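Cytochrome cL (Hyphomicrobium denitrificans, PDB 2D0W) carries electrons on a covalently bound haem in the periplasm and probably serves as the electron acceptor for methanol dehydrogenase in methanol oxidation. Local coordinates at residues E3-T8 and L91-F96; E17-K22 and H106-E111. All blocks are in the same frame, centred on the assembly; numbering follows the deposited sequence.

Interaction 1: E3-T8 and L91-F96; sequences EVFRNT and LFETIF. With HEM (protoporphyrin IX containing Fe), chain H.
Arg6 and Glu93 make a direct polar link between the N-terminal loop and helix 88-97: the backbone N of Arg6 donates to Glu93 OE2 over 2.9 Å. The bond is fairly straight (162° at the hydrogen) but comes from above the carboxylate plane, 45° out of it. The Glu93 chain, extended beyond CG, carries its acid group to the loop backbone, and Glu93 CB packs 3.4 Å from Arg6 O.

Three waters extend this link. Water 1 lies between Val4 O and Glu93 OE2, water 3 joins Thr8 OG1 to Glu93 OE1, and water 2 accepts from Thr8 N while donating to Glu93 O. The hydroxyls Thr8 OG1 and Thr94 OG1 approach to 2.6 Å; Thr94 OG1 also bonds with Asn85 and Gly90, and Thr94 CG2 packs 3.6 Å from C2A of the haem.

The apolar share is an edge-to-face aromatic pair. Phe92 sends CE2 over the centre of the Phe5 ring, 3.7 Å above its plane, with the planes at 50°, while Glu93 CG lies at the Phe5 edge. Met34 of helix 28-36 packs against both side chains.

With an alanine here instead of Glu93, the N-H of Arg6 would probably lose its acceptor, and waters 1 and 3 their carboxylate partner. A buried carboxylate thus accepts from a backbone N-H and from waters on a helix lining the haem pocket.

Interaction 2: E17-K22 and H106-E111; sequences EGQAPK and HGQDLE. With ZN (zinc ion), chain D; HEM (protoporphyrin IX containing Fe), chain H.
The chain leaves helix 16-19 at Ala20 (psi 145°), and Pro21 follows with its ring directed toward the 106-111 loop. Pro21 CD lies 3.2 Å from Leu110 O, with Gly107 O also near. On the other side of the contact, Glu111 holds CG anti to its carbonyl carbon (chi1 -66°), which lays that methylene 3.7 Å from Pro21 CB.

Backbone polar groups add a second zone. Gln108 CA points its hydrogen at Gln19 O, 3.3 Å away, a CA-H...O contact. Water 4 donates to the same Gln19 O and to Gln108 O, so one carbonyl near the end of helix 16-19 serves both a carbon donor and a water.

The far end of the loop is a metal site beside the haem. Zinc is bound by His106 ND1 at 2.2 Å, by Asp109 OD1 and by water 5, while the haem side-chain carbon CBB lies 3.8 Å above one face of the His106 imidazole, toward its rim. Asp109 N bonds to His106 O, a short turn that brings the two ligands together.

Glu111 is the N-cap residue of helix 112-124. Leu110 packs on Ile95 of helix 88-97 and on Met115 and Leu118 of helix 112-124, and Ala20 on Phe96 and Leu112, placing the end of helix 16-19 beside helices 88-97 and 112-124 and the loop between them.

How the interactions relate
Read from the N terminus, the chain illustrates how two long-range contacts can meet where helix 88-97 runs beside the loop that follows it. Segment 3-8 comes first and segment 17-22 follows after a short loop; much later, helix 88-97 returns to meet the former, closing a loop of 82 residues in interaction 1, and the 106-111 loop then meets the latter, closing one of 83 in interaction 2. The closures cross rather than nest. They touch directly: Phe96 O lies 2.9 Å from Gly107 N, a probable hydrogen bond, and Phe96 CZ packs 3.7 Å from Ala20 N. Together they tie the N-terminal region to the haem-bearing part of the cytochrome, both reaching the haem.

Interaction 1: E3-T8 and L91-F96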
loop_
_atom_site.group_PDB
_atom_site.type_symbol
_atom_site.label_atom_id
_atom_site.label_comp_id
_atom_site.label_asym_id
_atom_site.label_seq_id
_atom_site.Cartn_x
_atom_site.Cartn_y
_atom_site.Cartn_z
ATOM N N GLU A 3 5.430 -16.005 -4.310
ATOM C CA GLU A 3 4.489 -15.422 -5.249
ATOM C C GLU A 3 5.139 -15.234 -6.611
ATOM O O GLU A 3 6.342 -15.025 -6.728
ATOM C CB GLU A 3 4.025 -14.058 -4.744
ATOM C CG GLU A 3 3.315 -14.073 -3.400
ATOM C CD GLU A 3 1.969 -14.762 -3.444
ATOM O OE1 GLU A 3 1.615 -15.367 -2.432
ATOM O OE2 GLU A 3 1.239 -14.712 -4.459
ATOM N N VAL A 4 4.313 -15.296 -7.640
ATOM C CA VAL A 4 4.701 -14.856 -8.961
ATOM C C VAL A 4 3.946 -13.545 -9.231
ATOM O O VAL A 4 2.733 -13.507 -9.121
ATOM C CB VAL A 4 4.353 -15.919 -10.016
ATOM C CG1 VAL A 4 4.636 -15.378 -11.409
ATOM C CG2 VAL A 4 5.130 -17.251 -9.725
ATOM N N PHE A 5 4.666 -12.476 -9.540
ATOM C CA PHE A 5 4.000 -11.173 -9.746
ATOM C C PHE A 5 3.814 -10.871 -11.214
ATOM O O PHE A 5 4.713 -11.133 -12.011
ATOM C CB PHE A 5 4.769 -10.062 -9.055
ATOM C CG PHE A 5 4.927 -10.282 -7.574
ATOM C CD1 PHE A 5 3.873 -10.049 -6.725
ATOM C CD2 PHE A 5 6.134 -10.781 -7.043
ATOM C CE1 PHE A 5 3.996 -10.270 -5.336
ATOM C CE2 PHE A 5 6.285 -10.990 -5.684
ATOM C CZ PHE A 5 5.214 -10.754 -4.821
ATOM N N ARG A 6 2.629 -10.364 -11.561
ATOM C CA ARG A 6 2.243 -10.092 -12.953
ATOM C C ARG A 6 1.673 -8.698 -13.128
ATOM O O ARG A 6 0.970 -8.161 -12.257
ATOM C CB ARG A 6 1.249 -11.155 -13.488
ATOM C CG ARG A 6 1.797 -12.591 -13.517
ATOM C CD ARG A 6 1.158 -13.467 -14.603
ATOM N NE ARG A 6 1.967 -14.662 -14.888
ATOM C CZ ARG A 6 2.928 -14.729 -15.810
ATOM N NH1 ARG A 6 3.219 -13.675 -16.561
ATOM N NH2 ARG A 6 3.609 -15.859 -15.988
ATOM N N ASN A 7 1.907 -8.142 -14.296
ATOM C CA ASN A 7 1.317 -6.872 -14.627
ATOM C C ASN A 7 -0.235 -6.892 -14.548
ATOM O O ASN A 7 -0.896 -7.708 -15.192
ATOM C CB ASN A 7 1.825 -6.434 -16.007
ATOM C CG ASN A 7 1.434 -5.012 -16.344
ATOM O OD1 ASN A 7 2.273 -4.144 -16.330
ATOM N ND2 ASN A 7 0.161 -4.772 -16.636
ATOM N N THR A 8 -0.780 -5.983 -13.737
ATOM C CA THR A 8 -2.232 -5.771 -13.574
ATOM C C THR A 8 -3.039 -5.768 -14.887
ATOM O O THR A 8 -4.079 -6.472 -15.004
ATOM C CB THR A 8 -2.479 -4.509 -12.731
ATOM O OG1 THR A 8 -2.048 -4.791 -11.404
ATOM C CG2 THR A 8 -3.923 -4.168 -12.618
ATOM N N LEU A 91 -2.447 -4.880 -5.383
ATOM C CA LEU A 91 -2.024 -3.503 -5.182
ATOM C C LEU A 91 -0.512 -3.361 -5.411
ATOM O O LEU A 91 -0.036 -2.475 -6.163
ATOM C CB LEU A 91 -2.451 -3.017 -3.766
ATOM C CG LEU A 91 -2.186 -1.548 -3.455
ATOM C CD1 LEU A 91 -2.709 -0.755 -4.590
ATOM C CD2 LEU A 91 -2.834 -1.059 -2.150
ATOM N N PHE A 92 0.254 -4.279 -4.844
ATOM C CA PHE A 92 1.683 -4.274 -5.072
ATOM C C PHE A 92 1.971 -4.341 -6.594
ATOM O O PHE A 92 2.805 -3.571 -7.121
ATOM C CB PHE A 92 2.314 -5.458 -4.314
ATOM C CG PHE A 92 3.787 -5.706 -4.632
ATOM C CD1 PHE A 92 4.784 -5.076 -3.899
ATOM C CD2 PHE A 92 4.164 -6.562 -5.669
ATOM C CE1 PHE A 92 6.135 -5.311 -4.180
ATOM C CE2 PHE A 92 5.500 -6.791 -5.968
ATOM C CZ PHE A 92 6.496 -6.171 -5.213
ATOM N N GLU A 93 1.285 -5.263 -7.285
ATOM C CA GLU A 93 1.549 -5.507 -8.708
ATOM C C GLU A 93 1.180 -4.221 -9.491
ATOM O O GLU A 93 1.930 -3.788 -10.366
ATOM C CB GLU A 93 0.727 -6.730 -9.200
ATOM C CG GLU A 93 1.120 -8.085 -8.671
ATOM C CD GLU A 93 0.164 -9.229 -9.116
ATOM O OE1 GLU A 93 -1.078 -9.013 -9.098
ATOM O OE2 GLU A 93 0.648 -10.347 -9.485
ATOM N N THR A 94 0.067 -3.572 -9.139
ATOM C CA THR A 94 -0.343 -2.328 -9.829
ATOM C C THR A 94 0.703 -1.242 -9.630
ATOM O O THR A 94 1.164 -0.618 -10.599
ATOM C CB THR A 94 -1.720 -1.891 -9.361
ATOM O OG1 THR A 94 -2.630 -2.938 -9.690
ATOM C CG2 THR A 94 -2.168 -0.566 -10.022
ATOM N N ILE A 95 1.132 -1.053 -8.381
ATOM C CA ILE A 95 2.170 -0.067 -8.082
ATOM C C ILE A 95 3.484 -0.437 -8.726
ATOM O O ILE A 95 4.089 0.419 -9.357
ATOM C CB ILE A 95 2.338 0.204 -6.565
ATOM C CG1 ILE A 95 0.971 0.539 -5.984
ATOM C CG2 ILE A 95 3.325 1.401 -6.323
ATOM C CD1 ILE A 95 0.856 0.336 -4.445
ATOM N N PHE A 96 3.894 -1.707 -8.606
ATOM C CA PHE A 96 5.204 -2.135 -9.080
ATOM C C PHE A 96 5.279 -2.006 -10.604
ATOM O O PHE A 96 6.210 -1.407 -11.128
ATOM C CB PHE A 96 5.544 -3.604 -8.687
ATOM C CG PHE A 96 6.996 -3.928 -8.808
ATOM C CD1 PHE A 96 7.596 -4.128 -10.057
ATOM C CD2 PHE A 96 7.792 -4.038 -7.678
ATOM C CE1 PHE A 96 8.970 -4.418 -10.146
ATOM C CE2 PHE A 96 9.138 -4.303 -7.764
ATOM C CZ PHE A 96 9.736 -4.484 -8.991
HETATM C CHA HEM H . -4.279 3.951 -11.276
HETATM C CHB HEM H . -1.599 3.846 -7.202
HETATM C CHC HEM H . 1.326 7.398 -8.812
HETATM C CHD HEM H . -2.056 8.248 -12.189
HETATM C C1A HEM H . -3.780 3.522 -10.043
HETATM C C2A HEM H . -4.174 2.357 -9.261
HETATM C C3A HEM H . -3.452 2.360 -8.140
HETATM C C4A HEM H . -2.539 3.495 -8.153
HETATM C CMA HEM H . -3.526 1.337 -6.960
HETATM C CAA HEM H . -5.289 1.356 -9.637
HETATM C CBA HEM H . -6.600 1.956 -9.098
HETATM C CGA HEM H . -7.780 1.002 -9.238
HETATM O O1A HEM H . -7.570 -0.214 -9.464
HETATM O O2A HEM H . -8.933 1.482 -9.128
HETATM C C1B HEM H . -0.541 4.758 -7.297
HETATM C C2B HEM H . 0.553 5.036 -6.360
HETATM C C3B HEM H . 1.333 5.886 -6.824
HETATM C C4B HEM H . 0.835 6.369 -8.075
HETATM C CMB HEM H . 0.597 4.355 -4.993
HETATM C CAB HEM H . 2.753 6.180 -6.315
HETATM C CBB HEM H . 3.613 5.224 -6.140
HETATM C C1C HEM H . 0.650 7.968 -9.869
HETATM C C2C HEM H . 1.141 9.036 -10.764
HETATM C C3C HEM H . 0.189 9.296 -11.640
HETATM C C4C HEM H . -0.901 8.325 -11.446
HETATM C CMC HEM H . 2.256 9.966 -10.313
HETATM C CAC HEM H . -0.003 10.520 -12.593
HETATM C CBC HEM H . 1.043 10.896 -13.277
HETATM C C1D HEM H . -2.907 7.173 -12.352
HETATM C C2D HEM H . -3.878 6.998 -13.416
HETATM C C3D HEM H . -4.560 5.662 -13.143
HETATM C C4D HEM H . -3.967 5.152 -11.922
HETATM C CMD HEM H . -4.147 7.979 -14.598
HETATM C CAD HEM H . -5.678 4.932 -13.973
HETATM C CBD HEM H . -4.885 3.851 -14.714
HETATM C CGD HEM H . -5.745 2.753 -15.290
HETATM O O1D HEM H . -5.207 1.777 -15.842
HETATM O O2D HEM H . -6.973 2.855 -15.165
HETATM N NA HEM H . -2.804 4.180 -9.319
HETATM N NB HEM H . -0.322 5.683 -8.295
HETATM N NC HEM H . -0.574 7.525 -10.348
HETATM N ND HEM H . -3.018 6.082 -11.497
HETATM FE FE HEM H . -1.611 5.805 -9.892
HETATM O O HOH W 1 0.092 -13.002 -10.537
HETATM O O HOH W 2 1.165 -3.959 -12.902
HETATM O O HOH W 3 -2.906 -7.283 -10.215
#

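Interaction 2: E17-K22 and H106-E111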
loop_
_atom_site.group_PDB
_atom_site.type_symbol
_atom_site.label_atom_id
_atom_site.label_comp_id
_atom_site.label_asym_id
_atom_site.label_seq_id
_atom_site.Cartn_x
_atom_site.Cartn_y
_atom_site.Cartn_z
ATOM N N GLU A 17 12.919 -9.059 -8.784
ATOM C CA GLU A 17 14.340 -9.049 -8.363
ATOM C C GLU A 17 15.243 -8.241 -9.283
ATOM O O GLU A 17 16.261 -7.675 -8.868
ATOM C CB GLU A 17 14.855 -10.470 -8.260
ATOM C CG GLU A 17 13.786 -11.486 -7.894
ATOM C CD GLU A 17 13.797 -11.856 -6.434
ATOM O OE1 GLU A 17 12.699 -12.094 -5.874
ATOM O OE2 GLU A 17 14.916 -11.925 -5.858
ATOM N N GLY A 18 14.870 -8.186 -10.549
ATOM C CA GLY A 18 15.669 -7.473 -11.518
ATOM C C GLY A 18 15.481 -5.977 -11.428
ATOM O O GLY A 18 16.421 -5.219 -11.672
ATOM N N GLN A 19 14.267 -5.557 -11.054
ATOM C CA GLN A 19 13.849 -4.167 -11.172
ATOM C C GLN A 19 13.822 -3.409 -9.866
ATOM O O GLN A 19 14.128 -2.224 -9.847
ATOM C CB GLN A 19 12.512 -4.053 -11.929
ATOM C CG GLN A 19 12.614 -4.241 -13.465
ATOM C CD GLN A 19 13.179 -3.013 -14.196
ATOM O OE1 GLN A 19 12.571 -1.939 -14.194
ATOM N NE2 GLN A 19 14.337 -3.183 -14.839
ATOM N N ALA A 20 13.454 -4.077 -8.776
ATOM C CA ALA A 20 13.503 -3.455 -7.451
ATOM C C ALA A 20 14.920 -2.978 -7.081
ATOM O O ALA A 20 15.904 -3.610 -7.459
ATOM C CB ALA A 20 12.996 -4.405 -6.441
ATOM N N PRO A 21 15.030 -1.843 -6.340
ATOM C CA PRO A 21 16.319 -1.406 -5.772
ATOM C C PRO A 21 17.051 -2.560 -5.093
ATOM O O PRO A 21 16.403 -3.464 -4.572
ATOM C CB PRO A 21 15.879 -0.396 -4.701
ATOM C CG PRO A 21 14.608 0.185 -5.261
ATOM C CD PRO A 21 13.936 -0.907 -6.029
ATOM N N LYS A 22 18.384 -2.544 -5.066
ATOM C CA LYS A 22 19.118 -3.611 -4.337
ATOM C C LYS A 22 18.869 -3.581 -2.804
ATOM O O LYS A 22 18.802 -4.627 -2.150
ATOM C CB LYS A 22 20.633 -3.594 -4.646
ATOM C CG LYS A 22 21.154 -4.832 -5.421
ATOM C CD LYS A 22 20.384 -5.118 -6.736
ATOM C CE LYS A 22 20.352 -6.583 -7.128
ATOM N NZ LYS A 22 20.189 -7.545 -5.970
ATOM N N HIS A 106 6.420 1.823 -10.797
ATOM C CA HIS A 106 7.153 2.484 -9.707
ATOM C C HIS A 106 8.012 1.427 -9.001
ATOM O O HIS A 106 8.706 1.721 -8.046
ATOM C CB HIS A 106 6.180 3.182 -8.729
ATOM C CG HIS A 106 5.318 4.229 -9.378
ATOM N ND1 HIS A 106 5.729 5.534 -9.564
ATOM C CD2 HIS A 106 4.073 4.151 -9.910
ATOM C CE1 HIS A 106 4.805 6.200 -10.227
ATOM N NE2 HIS A 106 3.782 5.383 -10.440
ATOM N N GLY A 107 7.983 0.188 -9.520
ATOM C CA GLY A 107 8.801 -0.890 -8.991
ATOM C C GLY A 107 10.256 -0.526 -8.826
ATOM O O GLY A 107 10.826 -0.740 -7.786
ATOM N N GLN A 108 10.830 0.051 -9.865
ATOM C CA GLN A 108 12.215 0.514 -9.903
ATOM C C GLN A 108 12.519 1.629 -8.882
ATOM O O GLN A 108 13.659 1.823 -8.564
ATOM C CB GLN A 108 12.557 0.991 -11.336
ATOM C CG GLN A 108 13.153 -0.116 -12.214
ATOM C CD GLN A 108 13.681 0.339 -13.602
ATOM O OE1 GLN A 108 14.855 0.122 -13.951
ATOM N NE2 GLN A 108 12.809 0.912 -14.401
ATOM N N ASP A 109 11.498 2.322 -8.375
ATOM C CA ASP A 109 11.662 3.568 -7.593
ATOM C C ASP A 109 11.749 3.354 -6.086
ATOM O O ASP A 109 12.390 4.134 -5.374
ATOM C CB ASP A 109 10.460 4.508 -7.826
ATOM C CG ASP A 109 10.343 4.990 -9.270
ATOM O OD1 ASP A 109 9.261 5.476 -9.667
ATOM O OD2 ASP A 109 11.329 4.897 -10.014
ATOM N N LEU A 110 11.013 2.354 -5.617
ATOM C CA LEU A 110 10.737 2.102 -4.188
ATOM C C LEU A 110 11.505 0.881 -3.704
ATOM O O LEU A 110 11.368 -0.177 -4.301
ATOM C CB LEU A 110 9.240 1.748 -4.042
ATOM C CG LEU A 110 8.228 2.879 -4.259
ATOM C CD1 LEU A 110 6.842 2.399 -4.836
ATOM C CD2 LEU A 110 8.104 3.539 -2.927
ATOM N N GLU A 111 12.259 0.976 -2.606
ATOM C CA GLU A 111 12.718 -0.263 -1.946
ATOM C C GLU A 111 11.522 -1.075 -1.479
ATOM O O GLU A 111 10.493 -0.519 -1.045
ATOM C CB GLU A 111 13.658 0.031 -0.779
ATOM C CG GLU A 111 14.988 0.662 -1.255
ATOM C CD GLU A 111 15.767 1.326 -0.130
ATOM O OE1 GLU A 111 15.452 1.033 1.054
ATOM O OE2 GLU A 111 16.693 2.144 -0.418
HETATM ZN ZN ZN D . 7.550 6.123 -8.425
HETATM C CHA HEM H . -4.279 3.951 -11.276
HETATM C CHB HEM H . -1.599 3.846 -7.202
HETATM C CHC HEM H . 1.326 7.398 -8.812
HETATM C CHD HEM H . -2.056 8.248 -12.189
HETATM C C1A HEM H . -3.780 3.522 -10.043
HETATM C C2A HEM H . -4.174 2.357 -9.261
HETATM C C3A HEM H . -3.452 2.360 -8.140
HETATM C C4A HEM H . -2.539 3.495 -8.153
HETATM C CMA HEM H . -3.526 1.337 -6.960
HETATM C CAA HEM H . -5.289 1.356 -9.637
HETATM C CBA HEM H . -6.600 1.956 -9.098
HETATM C CGA HEM H . -7.780 1.002 -9.238
HETATM O O1A HEM H . -7.570 -0.214 -9.464
HETATM O O2A HEM H . -8.933 1.482 -9.128
HETATM C C1B HEM H . -0.541 4.758 -7.297
HETATM C C2B HEM H . 0.553 5.036 -6.360
HETATM C C3B HEM H . 1.333 5.886 -6.824
HETATM C C4B HEM H . 0.835 6.369 -8.075
HETATM C CMB HEM H . 0.597 4.355 -4.993
HETATM C CAB HEM H . 2.753 6.180 -6.315
HETATM C CBB HEM H . 3.613 5.224 -6.140
HETATM C C1C HEM H . 0.650 7.968 -9.869
HETATM C C2C HEM H . 1.141 9.036 -10.764
HETATM C C3C HEM H . 0.189 9.296 -11.640
HETATM C C4C HEM H . -0.901 8.325 -11.446
HETATM C CMC HEM H . 2.256 9.966 -10.313
HETATM C CAC HEM H . -0.003 10.520 -12.593
HETATM C CBC HEM H . 1.043 10.896 -13.277
HETATM C C1D HEM H . -2.907 7.173 -12.352
HETATM C C2D HEM H . -3.878 6.998 -13.416
HETATM C C3D HEM H . -4.560 5.662 -13.143
HETATM C C4D HEM H . -3.967 5.152 -11.922
HETATM C CMD HEM H . -4.147 7.979 -14.598
HETATM C CAD HEM H . -5.678 4.932 -13.973
HETATM C CBD HEM H . -4.885 3.851 -14.714
HETATM C CGD HEM H . -5.745 2.753 -15.290
HETATM O O1D HEM H . -5.207 1.777 -15.842
HETATM O O2D HEM H . -6.973 2.855 -15.165
HETATM N NA HEM H . -2.804 4.180 -9.319
HETATM N NB HEM H . -0.322 5.683 -8.295
HETATM N NC HEM H . -0.574 7.525 -10.348
HETATM N ND HEM H . -3.018 6.082 -11.497
HETATM FE FE HEM H . -1.611 5.805 -9.892
HETATM O O HOH W 4 15.801 -0.118 -9.112
HETATM O O HOH W 5 7.645 5.811 -6.292
#